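Local coordinates for extracellular ligand-binding receptor (Desulfitobacterium hafniense, PDB 4Q6B), which probably serves as the substrate-binding protein of an amino-acid ABC transporter, holding leucine between its two lobes, at residues M198-A207 with I223-W233. Numbering follows the deposited sequence. Where two conformers were deposited one is given.
Sequences MDGIFIAKTA and IEVPLIAGNSW. With LEU (leucine), chain B; EDO (1,2-ethanediol), chain G.
Ile-201 and Leu-227 run alongside each other on one face of the sheet, with Ile-201 CB 3.9 Å from Leu-227 CD2. Ile-201 carries CG1 beside its backbone N (chi1 -61°), which lets CD1 meet Ile-223 CG2 as well as Leu-227 CD2. In the loop leading into the strand, the side chain of selenomethionine Met-198 crosses that of Val-225 at about a right angle, its CE 3.8 Å from Val-225 CG2. On the other face Ile-228 CG2 meets the ring edge of Phe-202, 3.8 Å from CD1. Three backbone bonds join the parallel strands 200-204 and 227-229: Ile-201 N to Pro-226 O, Ile-228 N to Ile-201 O and, nearly straight at 176°, Ile-203 N to Ile-228 O. Past these, a water links the segments, donating to Ile-203 O and accepting from Gly-230 N. The indole of Trp-233 lies between two methyls: Ala-207 CB over one face, 3.9 Å from the five-membered ring centroid, and Ala-229 CB off-centre against the opposite face; Ile-203 CG2 reaches CZ2. NE1 donates in the ring plane to Lys-205 O at 3.0 Å, which, with the two methyls, helps fix the ring's rotation. With an alanine in place of Trp-233, Lys-205 O would probably lose this donor and a gap would open between Ala-207 and Ala-229. At the polar edge Ser-232 OG accepts from Ala-207 N at 3.3 Å, just after the N-cap Thr-206; Asn-231 and Ser-232 belong to the leucine pocket. The two strands and helix 207-221 form a beta-alpha-beta unit whose C-terminal strand ends face the ligand cleft; Phe-214 and Leu-215 of that helix cover the Ile-201 and Leu-227 face, strand 144-149 flanks 200-204, and strand 253-257 flanks 227-229.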
HETATM    1  N   MSE A 198       6.772  -2.841  29.388  1.00 20.79           N
HETATM    2  CA  MSE A 198       6.321  -2.949  28.012  1.00 21.01           C
HETATM    3  C   MSE A 198       4.994  -3.632  27.854  1.00 20.29           C
HETATM    4  O   MSE A 198       4.754  -4.666  28.473  1.00 20.35           O
HETATM    5  CB  MSE A 198       7.330  -3.740  27.156  1.00 17.30           C
HETATM    6  CG  MSE A 198       6.806  -4.058  25.749  1.00 17.13           C
HETATM    7 SE   MSE A 198       8.091  -5.234  24.783  0.73 23.69          SE
HETATM    8  CE  MSE A 198       7.873  -6.875  25.832  1.00 19.85           C
ATOM      9  N   ASP A 199       4.135  -3.078  26.981  1.00 18.60           N
ATOM     10  CA  ASP A 199       2.841  -3.727  26.724  1.00 19.45           C
ATOM     11  C   ASP A 199       2.558  -3.998  25.257  1.00 20.37           C
ATOM     12  O   ASP A 199       1.477  -4.471  24.905  1.00 18.15           O
ATOM     13  CB  ASP A 199       1.678  -2.948  27.376  1.00 21.72           C
ATOM     14  CG  ASP A 199       1.574  -1.516  26.897  1.00 20.61           C
ATOM     15  OD1 ASP A 199       1.253  -0.631  27.744  1.00 24.56           O
ATOM     16  OD2 ASP A 199       1.760  -1.242  25.687  1.00 23.83           O
ATOM     17  N   GLY A 200       3.512  -3.699  24.385  1.00 16.00           N
ATOM     18  CA  GLY A 200       3.324  -3.976  22.970  1.00 18.20           C
ATOM     19  C   GLY A 200       4.567  -3.634  22.197  1.00 18.45           C
ATOM     20  O   GLY A 200       5.381  -2.814  22.647  1.00 17.50           O
ATOM     21  N   ILE A 201       4.698  -4.235  21.017  1.00 13.71           N
ATOM     22  CA  ILE A 201       5.799  -3.947  20.092  1.00 16.28           C
ATOM     23  C   ILE A 201       5.269  -3.545  18.727  1.00 17.63           C
ATOM     24  O   ILE A 201       4.434  -4.271  18.132  1.00 16.25           O
ATOM     25  CB  ILE A 201       6.724  -5.169  19.923  1.00 14.95           C
ATOM     26  CG1 ILE A 201       7.321  -5.541  21.256  1.00 17.60           C
ATOM     27  CG2 ILE A 201       7.871  -4.846  18.960  1.00 17.65           C
ATOM     28  CD1 ILE A 201       7.988  -6.953  21.303  1.00 18.28           C
ATOM     29  N   PHE A 202       5.755  -2.407  18.228  1.00 14.33           N
ATOM     30  CA  PHE A 202       5.495  -2.009  16.854  1.00 14.25           C
ATOM     31  C   PHE A 202       6.713  -2.372  15.996  1.00 18.57           C
ATOM     32  O   PHE A 202       7.836  -1.960  16.267  1.00 17.60           O
ATOM     33  CB  PHE A 202       5.257  -0.521  16.774  1.00 13.04           C
ATOM     34  CG  PHE A 202       4.959  -0.052  15.391  1.00 13.66           C
ATOM     35  CD1 PHE A 202       3.850  -0.493  14.722  1.00 21.45           C
ATOM     36  CD2 PHE A 202       5.861   0.772  14.734  1.00 14.99           C
ATOM     37  CE1 PHE A 202       3.596  -0.089  13.410  1.00 24.28           C
ATOM     38  CE2 PHE A 202       5.613   1.199  13.422  1.00 19.12           C
ATOM     39  CZ  PHE A 202       4.480   0.758  12.760  1.00 23.07           C
ATOM     40  N   ILE A 203       6.463  -3.158  14.962  1.00 16.95           N
ATOM     41  CA  ILE A 203       7.501  -3.602  14.063  1.00 18.45           C
ATOM     42  C   ILE A 203       7.474  -2.732  12.806  1.00 22.51           C
ATOM     43  O   ILE A 203       6.581  -2.835  11.989  1.00 23.10           O
ATOM     44  CB  ILE A 203       7.258  -5.065  13.679  1.00 19.04           C
ATOM     45  CG1 ILE A 203       7.160  -5.930  14.941  1.00 21.56           C
ATOM     46  CG2 ILE A 203       8.340  -5.571  12.744  1.00 20.70           C
ATOM     47  CD1 ILE A 203       6.543  -7.296  14.722  1.00 24.47           C
ATOM     48  N   ALA A 204       8.505  -1.917  12.658  1.00 19.32           N
ATOM     49  CA  ALA A 204       8.638  -0.985  11.554  1.00 22.44           C
ATOM     50  C   ALA A 204       9.669  -1.559  10.598  1.00 27.70           C
ATOM     51  O   ALA A 204      10.551  -0.879  10.116  1.00 37.39           O
ATOM     52  CB  ALA A 204       9.050   0.381  12.042  1.00 21.90           C
ATOM     53  N   LYS A 205       9.591  -2.859  10.441  1.00 25.94           N
ATOM     54  CA  LYS A 205      10.388  -3.602   9.508  1.00 22.07           C
ATOM     55  C   LYS A 205       9.393  -4.277   8.586  1.00 28.14           C
ATOM     56  O   LYS A 205       8.343  -4.714   9.024  1.00 27.48           O
ATOM     57  CB  LYS A 205      11.183  -4.679  10.239  1.00 24.65           C
ATOM     58  CG  LYS A 205      12.508  -4.241  10.819  1.00 30.84           C
ATOM     59  CD  LYS A 205      13.513  -5.387  10.798  1.00 29.32           C
ATOM     60  CE  LYS A 205      14.868  -4.917  10.306  1.00 39.72           C
ATOM     61  NZ  LYS A 205      15.862  -4.686  11.396  1.00 43.62           N
ATOM     62  N   THR A 206       9.717  -4.355   7.309  1.00 26.49           N
ATOM     63  CA  THR A 206       8.874  -5.072   6.366  1.00 30.24           C
ATOM     64  C   THR A 206       8.938  -6.569   6.639  1.00 27.08           C
ATOM     65  O   THR A 206       9.875  -7.041   7.248  1.00 27.43           O
ATOM     66  CB  THR A 206       9.301  -4.823   4.913  1.00 32.41           C
ATOM     67  OG1 THR A 206      10.618  -5.332   4.717  1.00 32.68           O
ATOM     68  CG2 THR A 206       9.294  -3.356   4.615  1.00 36.45           C
ATOM     69  N   ALA A 207       7.908  -7.288   6.221  1.00 26.14           N
ATOM     70  CA  ALA A 207       7.809  -8.707   6.493  1.00 26.39           C
ATOM     71  C   ALA A 207       8.952  -9.469   5.845  1.00 26.21           C
ATOM     72  O   ALA A 207       9.563 -10.302   6.485  1.00 25.72           O
ATOM     73  CB  ALA A 207       6.482  -9.244   5.997  1.00 27.44           C
ATOM     74  N   ILE A 223       7.812 -14.057  24.051  1.00 25.90           N
ATOM     75  CA  ILE A 223       7.304 -12.711  24.190  1.00 25.05           C
ATOM     76  C   ILE A 223       5.784 -12.713  24.084  1.00 27.93           C
ATOM     77  O   ILE A 223       5.207 -13.227  23.110  1.00 27.45           O
ATOM     78  CB  ILE A 223       7.946 -11.775  23.145  1.00 24.67           C
ATOM     79  CG1 ILE A 223       9.442 -11.658  23.441  1.00 25.64           C
ATOM     80  CG2 ILE A 223       7.252 -10.418  23.141  1.00 25.82           C
ATOM     81  CD1 ILE A 223      10.180 -10.728  22.528  1.00 25.92           C
ATOM     82  N   GLU A 224       5.125 -12.158  25.100  1.00 28.97           N
ATOM     83  CA  GLU A 224       3.687 -12.370  25.251  1.00 37.22           C
ATOM     84  C   GLU A 224       2.857 -11.216  24.660  1.00 31.82           C
ATOM     85  O   GLU A 224       1.686 -11.392  24.276  1.00 31.72           O
ATOM     86  CB  GLU A 224       3.370 -12.577  26.749  1.00 38.20           C
ATOM     87  CG  GLU A 224       1.958 -13.051  27.053  1.00 38.82           C
ATOM     88  CD  GLU A 224       1.793 -14.549  26.825  1.00 41.30           C
ATOM     89  OE1 GLU A 224       0.933 -14.932  25.985  1.00 40.01           O
ATOM     90  OE2 GLU A 224       2.530 -15.337  27.475  1.00 36.35           O
ATOM     91  N   VAL A 225       3.475 -10.039  24.561  1.00 23.41           N
ATOM     92  CA  VAL A 225       2.730  -8.819  24.288  1.00 20.57           C
ATOM     93  C   VAL A 225       2.276  -8.697  22.840  1.00 20.97           C
ATOM     94  O   VAL A 225       2.841  -9.360  21.967  1.00 22.46           O
ATOM     95  CB  VAL A 225       3.576  -7.595  24.627  1.00 21.79           C
ATOM     96  CG1 VAL A 225       4.043  -7.715  26.108  1.00 21.93           C
ATOM     97  CG2 VAL A 225       4.788  -7.507  23.702  1.00 19.27           C
ATOM     98  N   PRO A 226       1.223  -7.891  22.587  1.00 19.24           N
ATOM     99  CA  PRO A 226       0.768  -7.753  21.198  1.00 20.14           C
ATOM    100  C   PRO A 226       1.834  -7.243  20.255  1.00 20.84           C
ATOM    101  O   PRO A 226       2.631  -6.382  20.629  1.00 20.22           O
ATOM    102  CB  PRO A 226      -0.318  -6.689  21.301  1.00 20.86           C
ATOM    103  CG  PRO A 226      -0.963  -6.977  22.653  1.00 21.54           C
ATOM    104  CD  PRO A 226       0.234  -7.335  23.542  1.00 25.95           C
ATOM    105  N   LEU A 227       1.833  -7.771  19.023  1.00 15.17           N
ATOM    106  CA  LEU A 227       2.753  -7.336  17.974  1.00 14.20           C
ATOM    107  C   LEU A 227       1.914  -6.605  16.921  1.00 18.23           C
ATOM    108  O   LEU A 227       0.790  -7.040  16.594  1.00 17.27           O
ATOM    109  CB  LEU A 227       3.487  -8.532  17.331  1.00 17.94           C
ATOM    110  CG  LEU A 227       4.188  -9.494  18.302  1.00 22.22           C
ATOM    111  CD1 LEU A 227       4.951 -10.530  17.511  1.00 23.21           C
ATOM    112  CD2 LEU A 227       5.160  -8.712  19.193  1.00 21.46           C
ATOM    113  N   ILE A 228       2.456  -5.489  16.438  1.00 15.32           N
ATOM    114  CA  ILE A 228       1.752  -4.630  15.472  1.00 19.05           C
ATOM    115  C   ILE A 228       2.697  -4.311  14.339  1.00 20.81           C
ATOM    116  O   ILE A 228       3.902  -4.073  14.568  1.00 15.97           O
ATOM    117  CB  ILE A 228       1.295  -3.301  16.167  1.00 14.60           C
ATOM    118  CG1 ILE A 228       0.341  -3.602  17.321  1.00 19.06           C
ATOM    119  CG2 ILE A 228       0.585  -2.378  15.160  1.00 16.53           C
ATOM    120  CD1 ILE A 228       0.964  -3.496  18.693  1.00 22.73           C
ATOM    121  N   ALA A 229       2.180  -4.298  13.105  1.00 16.53           N
ATOM    122  CA  ALA A 229       3.023  -4.029  11.934  1.00 17.67           C
ATOM    123  C   ALA A 229       2.223  -3.305  10.848  1.00 17.01           C
ATOM    124  O   ALA A 229       0.993  -3.180  10.937  1.00 16.37           O
ATOM    125  CB  ALA A 229       3.600  -5.333  11.397  1.00 17.88           C
ATOM    126  N   GLY A 230       2.914  -2.871   9.794  1.00 17.48           N
ATOM    127  CA  GLY A 230       2.266  -2.144   8.724  1.00 16.40           C
ATOM    128  C   GLY A 230       1.979  -2.930   7.477  1.00 20.10           C
ATOM    129  O   GLY A 230       1.897  -4.154   7.518  1.00 20.72           O
ATOM    130  N   ASN A 231       1.825  -2.262   6.334  0.60 19.01           N
ATOM    131  CA  ASN A 231       1.159  -2.916   5.216  0.60 20.44           C
ATOM    132  C   ASN A 231       1.872  -4.064   4.486  0.60 22.45           C
ATOM    133  O   ASN A 231       1.201  -4.830   3.759  0.60 23.19           O
ATOM    134  CB  ASN A 231       0.702  -1.873   4.183  0.60 24.56           C
ATOM    135  CG  ASN A 231       1.650  -1.776   3.012  0.60 29.73           C
ATOM    136  OD1 ASN A 231       2.779  -1.319   3.156  0.60 35.58           O
ATOM    137  ND2 ASN A 231       1.209  -2.234   1.858  0.60 34.82           N
ATOM    138  N   SER A 232       3.201  -4.185   4.612  1.00 21.70           N
ATOM    139  CA  SER A 232       3.873  -5.282   3.919  1.00 21.79           C
ATOM    140  C   SER A 232       3.487  -6.641   4.524  1.00 25.64           C
ATOM    141  O   SER A 232       3.788  -7.708   3.960  1.00 31.08           O
ATOM    142  CB  SER A 232       5.400  -5.107   3.985  1.00 26.94           C
ATOM    143  OG  SER A 232       5.798  -4.974   5.331  1.00 27.08           O
ATOM    144  N   TRP A 233       2.830  -6.591   5.670  1.00 20.87           N
ATOM    145  CA  TRP A 233       2.453  -7.805   6.403  1.00 25.91           C
ATOM    146  C   TRP A 233       1.086  -8.340   5.951  1.00 32.78           C
ATOM    147  O   TRP A 233       0.689  -9.441   6.347  1.00 35.04           O
ATOM    148  CB  TRP A 233       2.476  -7.542   7.897  1.00 26.69           C
ATOM    149  CG  TRP A 233       3.874  -7.298   8.423  1.00 22.78           C
ATOM    150  CD1 TRP A 233       4.639  -6.176   8.254  1.00 23.76           C
ATOM    151  CD2 TRP A 233       4.633  -8.180   9.246  1.00 24.40           C
ATOM    152  NE1 TRP A 233       5.849  -6.323   8.902  1.00 23.62           N
ATOM    153  CE2 TRP A 233       5.865  -7.548   9.518  1.00 23.70           C
ATOM    154  CE3 TRP A 233       4.406  -9.463   9.748  1.00 25.99           C
ATOM    155  CZ2 TRP A 233       6.860  -8.151  10.306  1.00 23.08           C
ATOM    156  CZ3 TRP A 233       5.394 -10.056  10.513  1.00 29.21           C
ATOM    157  CH2 TRP A 233       6.607  -9.394  10.781  1.00 28.61           C
TER
HETATM  158  N   LEU B 401       4.567  -0.598   0.795  1.00 27.69           N
HETATM  159  CA  LEU B 401       5.807  -1.144   0.231  1.00 26.83           C
HETATM  160  C   LEU B 401       6.680  -0.031  -0.323  1.00 22.04           C
HETATM  161  O   LEU B 401       7.799  -0.266  -0.760  1.00 21.18           O
HETATM  162  CB  LEU B 401       5.465  -2.147  -0.870  1.00 23.66           C
HETATM  163  CG  LEU B 401       4.797  -3.302  -0.115  1.00 28.99           C
HETATM  164  CD1 LEU B 401       3.514  -3.707  -0.779  1.00 35.42           C
HETATM  165  CD2 LEU B 401       5.707  -4.502   0.108  1.00 26.01           C
HETATM  166  OXT LEU B 401       6.259   1.134  -0.289  1.00 21.01           O
HETATM  167  C1  EDO G 406       6.625  -1.126   7.486  1.00 44.21           C
HETATM  168  O1  EDO G 406       7.965  -1.146   6.959  1.00 50.61           O
HETATM  169  C2  EDO G 406       5.607  -1.469   6.410  1.00 28.16           C
HETATM  170  O2  EDO G 406       5.457  -2.859   6.365  1.00 26.23           O
HETATM  171  O   HOH W   1       5.784  -2.764   9.497  1.00 24.03           O